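Local atomic coordinates of 6-phospho-beta-glucosidase BglT (Thermotoga maritima, PDB entry 1UP7), a protein that hydrolyses cellobiose 6'-phosphate to glucose 6-phosphate and glucose, with the help of NAD+ and a manganese ion. Residues L23-D28 / L303-E308; N169-I174 / E183-K188. All blocks are in the same frame, centred on the assembly; numbering follows the deposited sequence.

Interaction 1. Residues L23-D28 / L303-E308; sequences LDISED and LIRDLE
Ile25 and Arg305 bring their backbones closest, CA to CA 6.3 Å, where residues 23-28, which carry helix 15-25 on toward Asp28, meet the C-terminal part of helix 296-308. Helix 15-25 follows the first strand of the Rossmann-type NAD-binding domain, and helix 296-308 belongs to the C-terminal family region, so the contact joins the Rossmann-type fold to that region. Ile25 supplies the apolar part. With CG1 between backbone N and carbonyl carbon (chi1 67°) and CG2 beside the N, both branches are directed at Arg305. They lie against the same side of Arg305 CB, Ile25 CG2 at 3.8 Å and CD1 at 3.9 Å. CD1 also touches Ile304 CG2 at 4.2 Å, and Ile304 in turn packs on Tyr76 and Ile78 of strand 76-79. Beyond CB the arginine bends at chi2 and chi3, turning NE to Asp28 and NH1 back to Asp306. OD2 of Asp28 stands at the guanidinium edge, 4.0 Å from Arg305 NE, a long salt bridge with the carboxylate and guanidinium planes 51° apart. The firmer salt bridge, Arg305 NH1 to Asp306 OD2 at 2.8 Å, completes a three-residue network, and His315 hydrogen-bonds to the same OD2. Asp306 OD1 takes a hydrogen bond from Arg305 NH1 at 2.9 Å, nearly straight at 163° and received on the syn side of the carboxylate.

Interaction 2. Residues N169-I174 / E183-K188; sequences NFIREI and EDVFLK
Ile171 packs on Val185 and Leu187 where helix 166-177 lies against strand 185-190; the axes of residues 169-174 and 185-188 come within 9.0 Å, their directions 127° apart. From its CB the side chain forks. CG2, anti to the backbone N, reaches Val185 CB at 4.2 Å. CG1, beside that N (chi1 -83°), presses on Leu187 CD2 at 3.7 Å. CD1 at the tip meets the same methyl at 4.1 Å. One turn on, Ile174 crosses Val185 at about a right angle and sets CG2 against both valine methyls, 3.7 Å from Val185 CG1. The Phe170 ring comes obliquely to Leu187, its CD2 4.1 Å from Leu187 CD2. An alanine in place of Ile171 would remove CG1, CG2 and CD1, and would probably leave Leu187 CD2 without its nearest neighbour on the helix and open a gap beside Val185. Ile316 of strand 313-320 touches both Ile171 and Leu187. Phe170 (on Ile198 and Val201) and Ile174 (on Val203) also touch strand 195-203, the antiparallel partner of strand 185-190. With alternate residues Val185 and Leu187 turned to it, this is a helix packed by apolar side chains on an antiparallel sheet.

Overall arrangement
Along the chain both segments of interaction 2 fall between those of interaction 1: residues 23-28 come first, then 169-174 and 183-188, and 303-308 last. The two centres lie 19 Å apart, their closest atoms still about 7 Å from each other. Helix 15-25 and helix 166-177 follow the first and last strands, in chain order, of the six-stranded parallel sheet of the NAD-binding domain. Each packs on a later element, helix 296-308 in interaction 1 and strand 185-190 in interaction 2. Strand 313-320, just after helix 296-308, reaches both contacts, through His315 and Ile316. Together they join the Rossmann-type part to the chain that follows it, interaction 2 alone bordering another subunit.

Interaction 1. Residues L23-D28 / L303-E308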
ATOM      1  N   LEU A  23     -34.472 -14.960 -21.848  1.00 18.64           N
ATOM      2  CA  LEU A  23     -35.916 -14.838 -21.966  1.00 18.92           C
ATOM      3  C   LEU A  23     -36.521 -14.369 -20.654  1.00 19.11           C
ATOM      4  O   LEU A  23     -37.413 -13.533 -20.653  1.00 18.91           O
ATOM      5  CB  LEU A  23     -36.560 -16.169 -22.387  1.00 18.23           C
ATOM      6  CG  LEU A  23     -36.472 -16.576 -23.874  1.00 19.45           C
ATOM      7  CD1 LEU A  23     -36.787 -18.081 -24.051  1.00 17.85           C
ATOM      8  CD2 LEU A  23     -37.309 -15.697 -24.833  1.00 14.99           C
ATOM      9  N   ASP A  24     -36.027 -14.917 -19.545  1.00 19.78           N
ATOM     10  CA  ASP A  24     -36.542 -14.611 -18.212  1.00 20.72           C
ATOM     11  C   ASP A  24     -36.334 -13.147 -17.819  1.00 20.47           C
ATOM     12  O   ASP A  24     -37.190 -12.561 -17.185  1.00 21.05           O
ATOM     13  CB  ASP A  24     -35.896 -15.517 -17.148  1.00 21.45           C
ATOM     14  CG  ASP A  24     -36.471 -16.942 -17.124  1.00 24.50           C
ATOM     15  OD1 ASP A  24     -37.524 -17.242 -17.760  1.00 26.89           O
ATOM     16  OD2 ASP A  24     -35.908 -17.863 -16.479  1.00 28.92           O
ATOM     17  N   ILE A  25     -35.196 -12.562 -18.180  1.00 20.16           N
ATOM     18  CA  ILE A  25     -34.948 -11.154 -17.862  1.00 19.91           C
ATOM     19  C   ILE A  25     -35.579 -10.212 -18.903  1.00 20.44           C
ATOM     20  O   ILE A  25     -35.697  -8.997 -18.666  1.00 20.70           O
ATOM     21  CB  ILE A  25     -33.426 -10.856 -17.635  1.00 19.59           C
ATOM     22  CG1 ILE A  25     -32.607 -11.013 -18.934  1.00 18.91           C
ATOM     23  CG2 ILE A  25     -32.851 -11.739 -16.479  1.00 17.71           C
ATOM     24  CD1 ILE A  25     -31.415 -10.088 -19.023  1.00 15.12           C
ATOM     25  N   SER A  26     -36.033 -10.782 -20.024  1.00 20.49           N
ATOM     26  CA  SER A  26     -36.571  -9.991 -21.139  1.00 20.55           C
ATOM     27  C   SER A  26     -37.883  -9.291 -20.800  1.00 20.64           C
ATOM     28  O   SER A  26     -38.344  -8.437 -21.548  1.00 20.47           O
ATOM     29  CB  SER A  26     -36.689 -10.836 -22.422  1.00 20.37           C
ATOM     30  OG  SER A  26     -37.975 -11.413 -22.547  1.00 20.95           O
ATOM     31  N   GLU A  27     -38.461  -9.642 -19.660  1.00 21.40           N
ATOM     32  CA  GLU A  27     -39.633  -8.944 -19.121  1.00 22.18           C
ATOM     33  C   GLU A  27     -39.247  -7.730 -18.268  1.00 22.11           C
ATOM     34  O   GLU A  27     -40.068  -6.836 -18.061  1.00 22.36           O
ATOM     35  CB  GLU A  27     -40.466  -9.893 -18.252  1.00 22.84           C
ATOM     36  CG  GLU A  27     -41.391 -10.855 -18.994  1.00 25.63           C
ATOM     37  CD  GLU A  27     -41.367 -12.254 -18.373  1.00 29.50           C
ATOM     38  OE1 GLU A  27     -40.277 -12.915 -18.419  1.00 29.25           O
ATOM     39  OE2 GLU A  27     -42.433 -12.685 -17.830  1.00 29.15           O
ATOM     40  N   ASP A  28     -38.019  -7.723 -17.745  1.00 22.26           N
ATOM     41  CA  ASP A  28     -37.525  -6.608 -16.926  1.00 22.58           C
ATOM     42  C   ASP A  28     -36.736  -5.612 -17.779  1.00 22.13           C
ATOM     43  O   ASP A  28     -36.764  -4.416 -17.508  1.00 22.26           O
ATOM     44  CB  ASP A  28     -36.623  -7.109 -15.772  1.00 23.10           C
ATOM     45  CG  ASP A  28     -37.277  -8.212 -14.911  1.00 26.05           C
ATOM     46  OD1 ASP A  28     -38.483  -8.086 -14.565  1.00 29.44           O
ATOM     47  OD2 ASP A  28     -36.647  -9.241 -14.523  1.00 28.20           O
ATOM     48  N   LEU A 303     -26.676 -10.911 -14.233  1.00 18.33           N
ATOM     49  CA  LEU A 303     -25.621  -9.902 -14.359  1.00 18.57           C
ATOM     50  C   LEU A 303     -25.982  -8.827 -15.391  1.00 18.59           C
ATOM     51  O   LEU A 303     -25.918  -7.628 -15.105  1.00 18.92           O
ATOM     52  CB  LEU A 303     -24.260 -10.531 -14.685  1.00 17.62           C
ATOM     53  CG  LEU A 303     -23.145  -9.480 -14.839  1.00 18.97           C
ATOM     54  CD1 LEU A 303     -22.943  -8.650 -13.531  1.00 16.63           C
ATOM     55  CD2 LEU A 303     -21.800 -10.065 -15.351  1.00 17.63           C
ATOM     56  N   ILE A 304     -26.400  -9.269 -16.577  1.00 18.39           N
ATOM     57  CA  ILE A 304     -26.771  -8.361 -17.660  1.00 18.13           C
ATOM     58  C   ILE A 304     -28.000  -7.499 -17.280  1.00 18.13           C
ATOM     59  O   ILE A 304     -28.035  -6.305 -17.515  1.00 18.08           O
ATOM     60  CB  ILE A 304     -26.977  -9.153 -19.003  1.00 17.72           C
ATOM     61  CG1 ILE A 304     -25.636  -9.519 -19.617  1.00 17.69           C
ATOM     62  CG2 ILE A 304     -27.781  -8.337 -20.036  1.00 17.43           C
ATOM     63  CD1 ILE A 304     -25.720 -10.549 -20.776  1.00 17.63           C
ATOM     64  N   ARG A 305     -28.995  -8.131 -16.683  1.00 18.34           N
ATOM     65  CA  ARG A 305     -30.173  -7.460 -16.169  1.00 18.72           C
ATOM     66  C   ARG A 305     -29.797  -6.308 -15.220  1.00 19.00           C
ATOM     67  O   ARG A 305     -30.278  -5.191 -15.381  1.00 19.43           O
ATOM     68  CB  ARG A 305     -31.050  -8.497 -15.462  1.00 18.52           C
ATOM     69  CG  ARG A 305     -32.418  -8.041 -14.989  1.00 20.23           C
ATOM     70  CD  ARG A 305     -32.583  -8.125 -13.469  1.00 22.41           C
ATOM     71  NE  ARG A 305     -32.992  -9.433 -12.992  1.00 23.78           N
ATOM     72  CZ  ARG A 305     -32.380 -10.139 -12.031  1.00 25.72           C
ATOM     73  NH1 ARG A 305     -31.280  -9.711 -11.411  1.00 24.83           N
ATOM     74  NH2 ARG A 305     -32.885 -11.309 -11.695  1.00 28.13           N
ATOM     75  N   ASP A 306     -28.918  -6.565 -14.253  1.00 19.14           N
ATOM     76  CA  ASP A 306     -28.599  -5.564 -13.221  1.00 18.72           C
ATOM     77  C   ASP A 306     -27.558  -4.560 -13.727  1.00 18.68           C
ATOM     78  O   ASP A 306     -27.420  -3.469 -13.195  1.00 18.81           O
ATOM     79  CB  ASP A 306     -28.191  -6.224 -11.894  1.00 18.03           C
ATOM     80  CG  ASP A 306     -29.252  -7.163 -11.373  1.00 18.44           C
ATOM     81  OD1 ASP A 306     -30.435  -6.937 -11.710  1.00 20.04           O
ATOM     82  OD2 ASP A 306     -29.029  -8.165 -10.645  1.00 17.36           O
ATOM     83  N   LEU A 307     -26.856  -4.924 -14.783  1.00 18.63           N
ATOM     84  CA  LEU A 307     -26.008  -3.974 -15.511  1.00 18.65           C
ATOM     85  C   LEU A 307     -26.871  -3.018 -16.328  1.00 19.13           C
ATOM     86  O   LEU A 307     -26.469  -1.884 -16.580  1.00 19.41           O
ATOM     87  CB  LEU A 307     -25.074  -4.729 -16.443  1.00 17.98           C
ATOM     88  CG  LEU A 307     -23.540  -4.745 -16.340  1.00 18.00           C
ATOM     89  CD1 LEU A 307     -22.936  -3.983 -15.190  1.00 17.52           C
ATOM     90  CD2 LEU A 307     -23.065  -6.132 -16.345  1.00 16.55           C
ATOM     91  N   GLU A 308     -28.067  -3.461 -16.711  1.00 19.20           N
ATOM     92  CA  GLU A 308     -29.000  -2.622 -17.481  1.00 19.61           C
ATOM     93  C   GLU A 308     -29.887  -1.690 -16.665  1.00 19.30           C
ATOM     94  O   GLU A 308     -30.246  -0.653 -17.161  1.00 19.85           O
ATOM     95  CB  GLU A 308     -29.893  -3.485 -18.385  1.00 19.71           C
ATOM     96  CG  GLU A 308     -29.202  -3.919 -19.650  1.00 19.98           C
ATOM     97  CD  GLU A 308     -28.910  -2.731 -20.535  1.00 23.40           C
ATOM     98  OE1 GLU A 308     -29.892  -2.168 -21.073  1.00 23.90           O
ATOM     99  OE2 GLU A 308     -27.717  -2.342 -20.667  1.00 22.53           O
TER

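Interaction 2. Residues N169-I174 / E183-K188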
ATOM      1  N   ASN A 169     -24.243 -21.170  -7.446  1.00 21.08           N
ATOM      2  CA  ASN A 169     -24.667 -22.462  -6.945  1.00 21.68           C
ATOM      3  C   ASN A 169     -24.670 -22.478  -5.436  1.00 21.29           C
ATOM      4  O   ASN A 169     -25.601 -23.007  -4.833  1.00 21.23           O
ATOM      5  CB  ASN A 169     -23.779 -23.582  -7.500  1.00 23.13           C
ATOM      6  CG  ASN A 169     -24.162 -23.956  -8.911  1.00 25.07           C
ATOM      7  OD1 ASN A 169     -25.344 -24.016  -9.238  1.00 27.40           O
ATOM      8  ND2 ASN A 169     -23.168 -24.185  -9.761  1.00 28.57           N
ATOM      9  N   PHE A 170     -23.646 -21.877  -4.825  1.00 21.26           N
ATOM     10  CA  PHE A 170     -23.623 -21.807  -3.384  1.00 21.64           C
ATOM     11  C   PHE A 170     -24.767 -20.966  -2.843  1.00 20.85           C
ATOM     12  O   PHE A 170     -25.447 -21.359  -1.869  1.00 20.71           O
ATOM     13  CB  PHE A 170     -22.296 -21.302  -2.793  1.00 22.65           C
ATOM     14  CG  PHE A 170     -22.305 -21.363  -1.280  1.00 27.00           C
ATOM     15  CD1 PHE A 170     -22.065 -22.572  -0.622  1.00 27.44           C
ATOM     16  CD2 PHE A 170     -22.678 -20.238  -0.517  1.00 28.97           C
ATOM     17  CE1 PHE A 170     -22.118 -22.655   0.777  1.00 28.92           C
ATOM     18  CE2 PHE A 170     -22.732 -20.314   0.875  1.00 30.04           C
ATOM     19  CZ  PHE A 170     -22.440 -21.524   1.525  1.00 30.33           C
ATOM     20  N   ILE A 171     -24.978 -19.800  -3.457  1.00 20.30           N
ATOM     21  CA  ILE A 171     -26.063 -18.890  -3.046  1.00 20.02           C
ATOM     22  C   ILE A 171     -27.408 -19.602  -3.151  1.00 20.23           C
ATOM     23  O   ILE A 171     -28.263 -19.485  -2.262  1.00 20.90           O
ATOM     24  CB  ILE A 171     -26.040 -17.549  -3.889  1.00 20.27           C
ATOM     25  CG1 ILE A 171     -25.032 -16.547  -3.307  1.00 20.53           C
ATOM     26  CG2 ILE A 171     -27.404 -16.884  -3.935  1.00 20.05           C
ATOM     27  CD1 ILE A 171     -24.509 -15.521  -4.296  1.00 19.03           C
ATOM     28  N   ARG A 172     -27.595 -20.368  -4.227  1.00 20.73           N
ATOM     29  CA  ARG A 172     -28.809 -21.190  -4.382  1.00 21.38           C
ATOM     30  C   ARG A 172     -28.974 -22.220  -3.277  1.00 20.74           C
ATOM     31  O   ARG A 172     -30.057 -22.379  -2.737  1.00 20.87           O
ATOM     32  CB  ARG A 172     -28.808 -21.864  -5.752  1.00 22.23           C
ATOM     33  CG  ARG A 172     -30.195 -22.335  -6.253  1.00 25.06           C
ATOM     34  CD  ARG A 172     -30.169 -23.728  -6.939  1.00 30.67           C
ATOM     35  NE  ARG A 172     -28.810 -24.317  -6.993  1.00 33.04           N
ATOM     36  CZ  ARG A 172     -28.349 -25.259  -6.156  1.00 33.95           C
ATOM     37  NH1 ARG A 172     -29.131 -25.749  -5.185  1.00 33.68           N
ATOM     38  NH2 ARG A 172     -27.100 -25.711  -6.290  1.00 33.41           N
ATOM     39  N   GLU A 173     -27.892 -22.904  -2.934  1.00 21.12           N
ATOM     40  CA  GLU A 173     -27.921 -23.928  -1.890  1.00 21.79           C
ATOM     41  C   GLU A 173     -28.364 -23.301  -0.549  1.00 21.13           C
ATOM     42  O   GLU A 173     -29.222 -23.844   0.156  1.00 20.84           O
ATOM     43  CB  GLU A 173     -26.527 -24.533  -1.775  1.00 22.68           C
ATOM     44  CG  GLU A 173     -26.467 -25.806  -0.946  1.00 28.10           C
ATOM     45  CD  GLU A 173     -25.214 -26.607  -1.255  1.00 33.64           C
ATOM     46  OE1 GLU A 173     -24.452 -26.171  -2.177  1.00 35.43           O
ATOM     47  OE2 GLU A 173     -25.011 -27.665  -0.586  1.00 35.17           O
ATOM     48  N   ILE A 174     -27.788 -22.133  -0.231  1.00 20.69           N
ATOM     49  CA  ILE A 174     -28.112 -21.390   0.988  1.00 20.18           C
ATOM     50  C   ILE A 174     -29.542 -20.898   0.991  1.00 20.01           C
ATOM     51  O   ILE A 174     -30.276 -21.053   1.992  1.00 20.30           O
ATOM     52  CB  ILE A 174     -27.149 -20.193   1.164  1.00 20.77           C
ATOM     53  CG1 ILE A 174     -25.740 -20.690   1.450  1.00 20.00           C
ATOM     54  CG2 ILE A 174     -27.596 -19.294   2.306  1.00 20.99           C
ATOM     55  CD1 ILE A 174     -25.703 -21.784   2.440  1.00 19.99           C
ATOM     56  N   GLU A 183     -31.275 -13.145  -3.513  1.00 20.55           N
ATOM     57  CA  GLU A 183     -30.791 -11.835  -3.111  1.00 20.94           C
ATOM     58  C   GLU A 183     -30.812 -11.613  -1.590  1.00 20.08           C
ATOM     59  O   GLU A 183     -30.199 -10.664  -1.109  1.00 20.27           O
ATOM     60  CB  GLU A 183     -31.550 -10.726  -3.843  1.00 21.77           C
ATOM     61  CG  GLU A 183     -33.058 -10.765  -3.634  1.00 25.11           C
ATOM     62  CD  GLU A 183     -33.735  -9.457  -4.006  1.00 30.23           C
ATOM     63  OE1 GLU A 183     -33.390  -8.882  -5.069  1.00 33.96           O
ATOM     64  OE2 GLU A 183     -34.610  -9.002  -3.236  1.00 32.16           O
ATOM     65  N   ASP A 184     -31.483 -12.489  -0.847  1.00 19.08           N
ATOM     66  CA  ASP A 184     -31.442 -12.455   0.612  1.00 18.56           C
ATOM     67  C   ASP A 184     -30.124 -12.970   1.169  1.00 18.11           C
ATOM     68  O   ASP A 184     -29.825 -12.747   2.343  1.00 18.33           O
ATOM     69  CB  ASP A 184     -32.592 -13.271   1.209  1.00 18.68           C
ATOM     70  CG  ASP A 184     -33.966 -12.770   0.782  1.00 20.60           C
ATOM     71  OD1 ASP A 184     -34.131 -11.552   0.532  1.00 21.86           O
ATOM     72  OD2 ASP A 184     -34.967 -13.529   0.706  1.00 23.45           O
ATOM     73  N   VAL A 185     -29.352 -13.652   0.327  1.00 17.56           N
ATOM     74  CA  VAL A 185     -28.107 -14.264   0.750  1.00 17.46           C
ATOM     75  C   VAL A 185     -26.943 -13.343   0.457  1.00 17.65           C
ATOM     76  O   VAL A 185     -26.724 -12.962  -0.677  1.00 17.43           O
ATOM     77  CB  VAL A 185     -27.819 -15.600   0.021  1.00 17.45           C
ATOM     78  CG1 VAL A 185     -26.534 -16.206   0.598  1.00 16.82           C
ATOM     79  CG2 VAL A 185     -29.020 -16.564   0.142  1.00 16.64           C
ATOM     80  N   PHE A 186     -26.162 -13.028   1.481  1.00 17.79           N
ATOM     81  CA  PHE A 186     -25.019 -12.144   1.302  1.00 17.58           C
ATOM     82  C   PHE A 186     -23.790 -12.787   1.957  1.00 17.39           C
ATOM     83  O   PHE A 186     -23.851 -13.276   3.074  1.00 17.86           O
ATOM     84  CB  PHE A 186     -25.401 -10.759   1.880  1.00 17.96           C
ATOM     85  CG  PHE A 186     -24.326  -9.717   1.755  1.00 18.20           C
ATOM     86  CD1 PHE A 186     -23.351  -9.584   2.744  1.00 17.21           C
ATOM     87  CD2 PHE A 186     -24.307  -8.849   0.665  1.00 18.85           C
ATOM     88  CE1 PHE A 186     -22.339  -8.614   2.632  1.00 18.98           C
ATOM     89  CE2 PHE A 186     -23.300  -7.879   0.544  1.00 19.68           C
ATOM     90  CZ  PHE A 186     -22.317  -7.757   1.541  1.00 18.70           C
ATOM     91  N   LEU A 187     -22.685 -12.792   1.238  1.00 17.39           N
ATOM     92  CA  LEU A 187     -21.501 -13.556   1.604  1.00 17.28           C
ATOM     93  C   LEU A 187     -20.262 -12.688   1.816  1.00 17.16           C
ATOM     94  O   LEU A 187     -20.060 -11.699   1.106  1.00 17.00           O
ATOM     95  CB  LEU A 187     -21.179 -14.540   0.471  1.00 16.52           C
ATOM     96  CG  LEU A 187     -21.850 -15.923   0.358  1.00 16.23           C
ATOM     97  CD1 LEU A 187     -23.081 -16.158   1.198  1.00 14.66           C
ATOM     98  CD2 LEU A 187     -22.124 -16.231  -1.077  1.00 15.73           C
ATOM     99  N   LYS A 188     -19.422 -13.061   2.775  1.00 16.92           N
ATOM    100  CA  LYS A 188     -18.023 -12.685   2.664  1.00 16.29           C
ATOM    101  C   LYS A 188     -17.349 -13.800   1.870  1.00 16.37           C
ATOM    102  O   LYS A 188     -17.181 -14.927   2.350  1.00 15.97           O
ATOM    103  CB  LYS A 188     -17.338 -12.429   4.004  1.00 15.35           C
ATOM    104  CG  LYS A 188     -15.903 -11.969   3.794  1.00 15.12           C
ATOM    105  CD  LYS A 188     -15.232 -11.608   5.090  1.00 15.20           C
ATOM    106  CE  LYS A 188     -13.725 -11.522   4.901  1.00 15.02           C
ATOM    107  NZ  LYS A 188     -13.127 -10.794   6.078  1.00 15.97           N
TER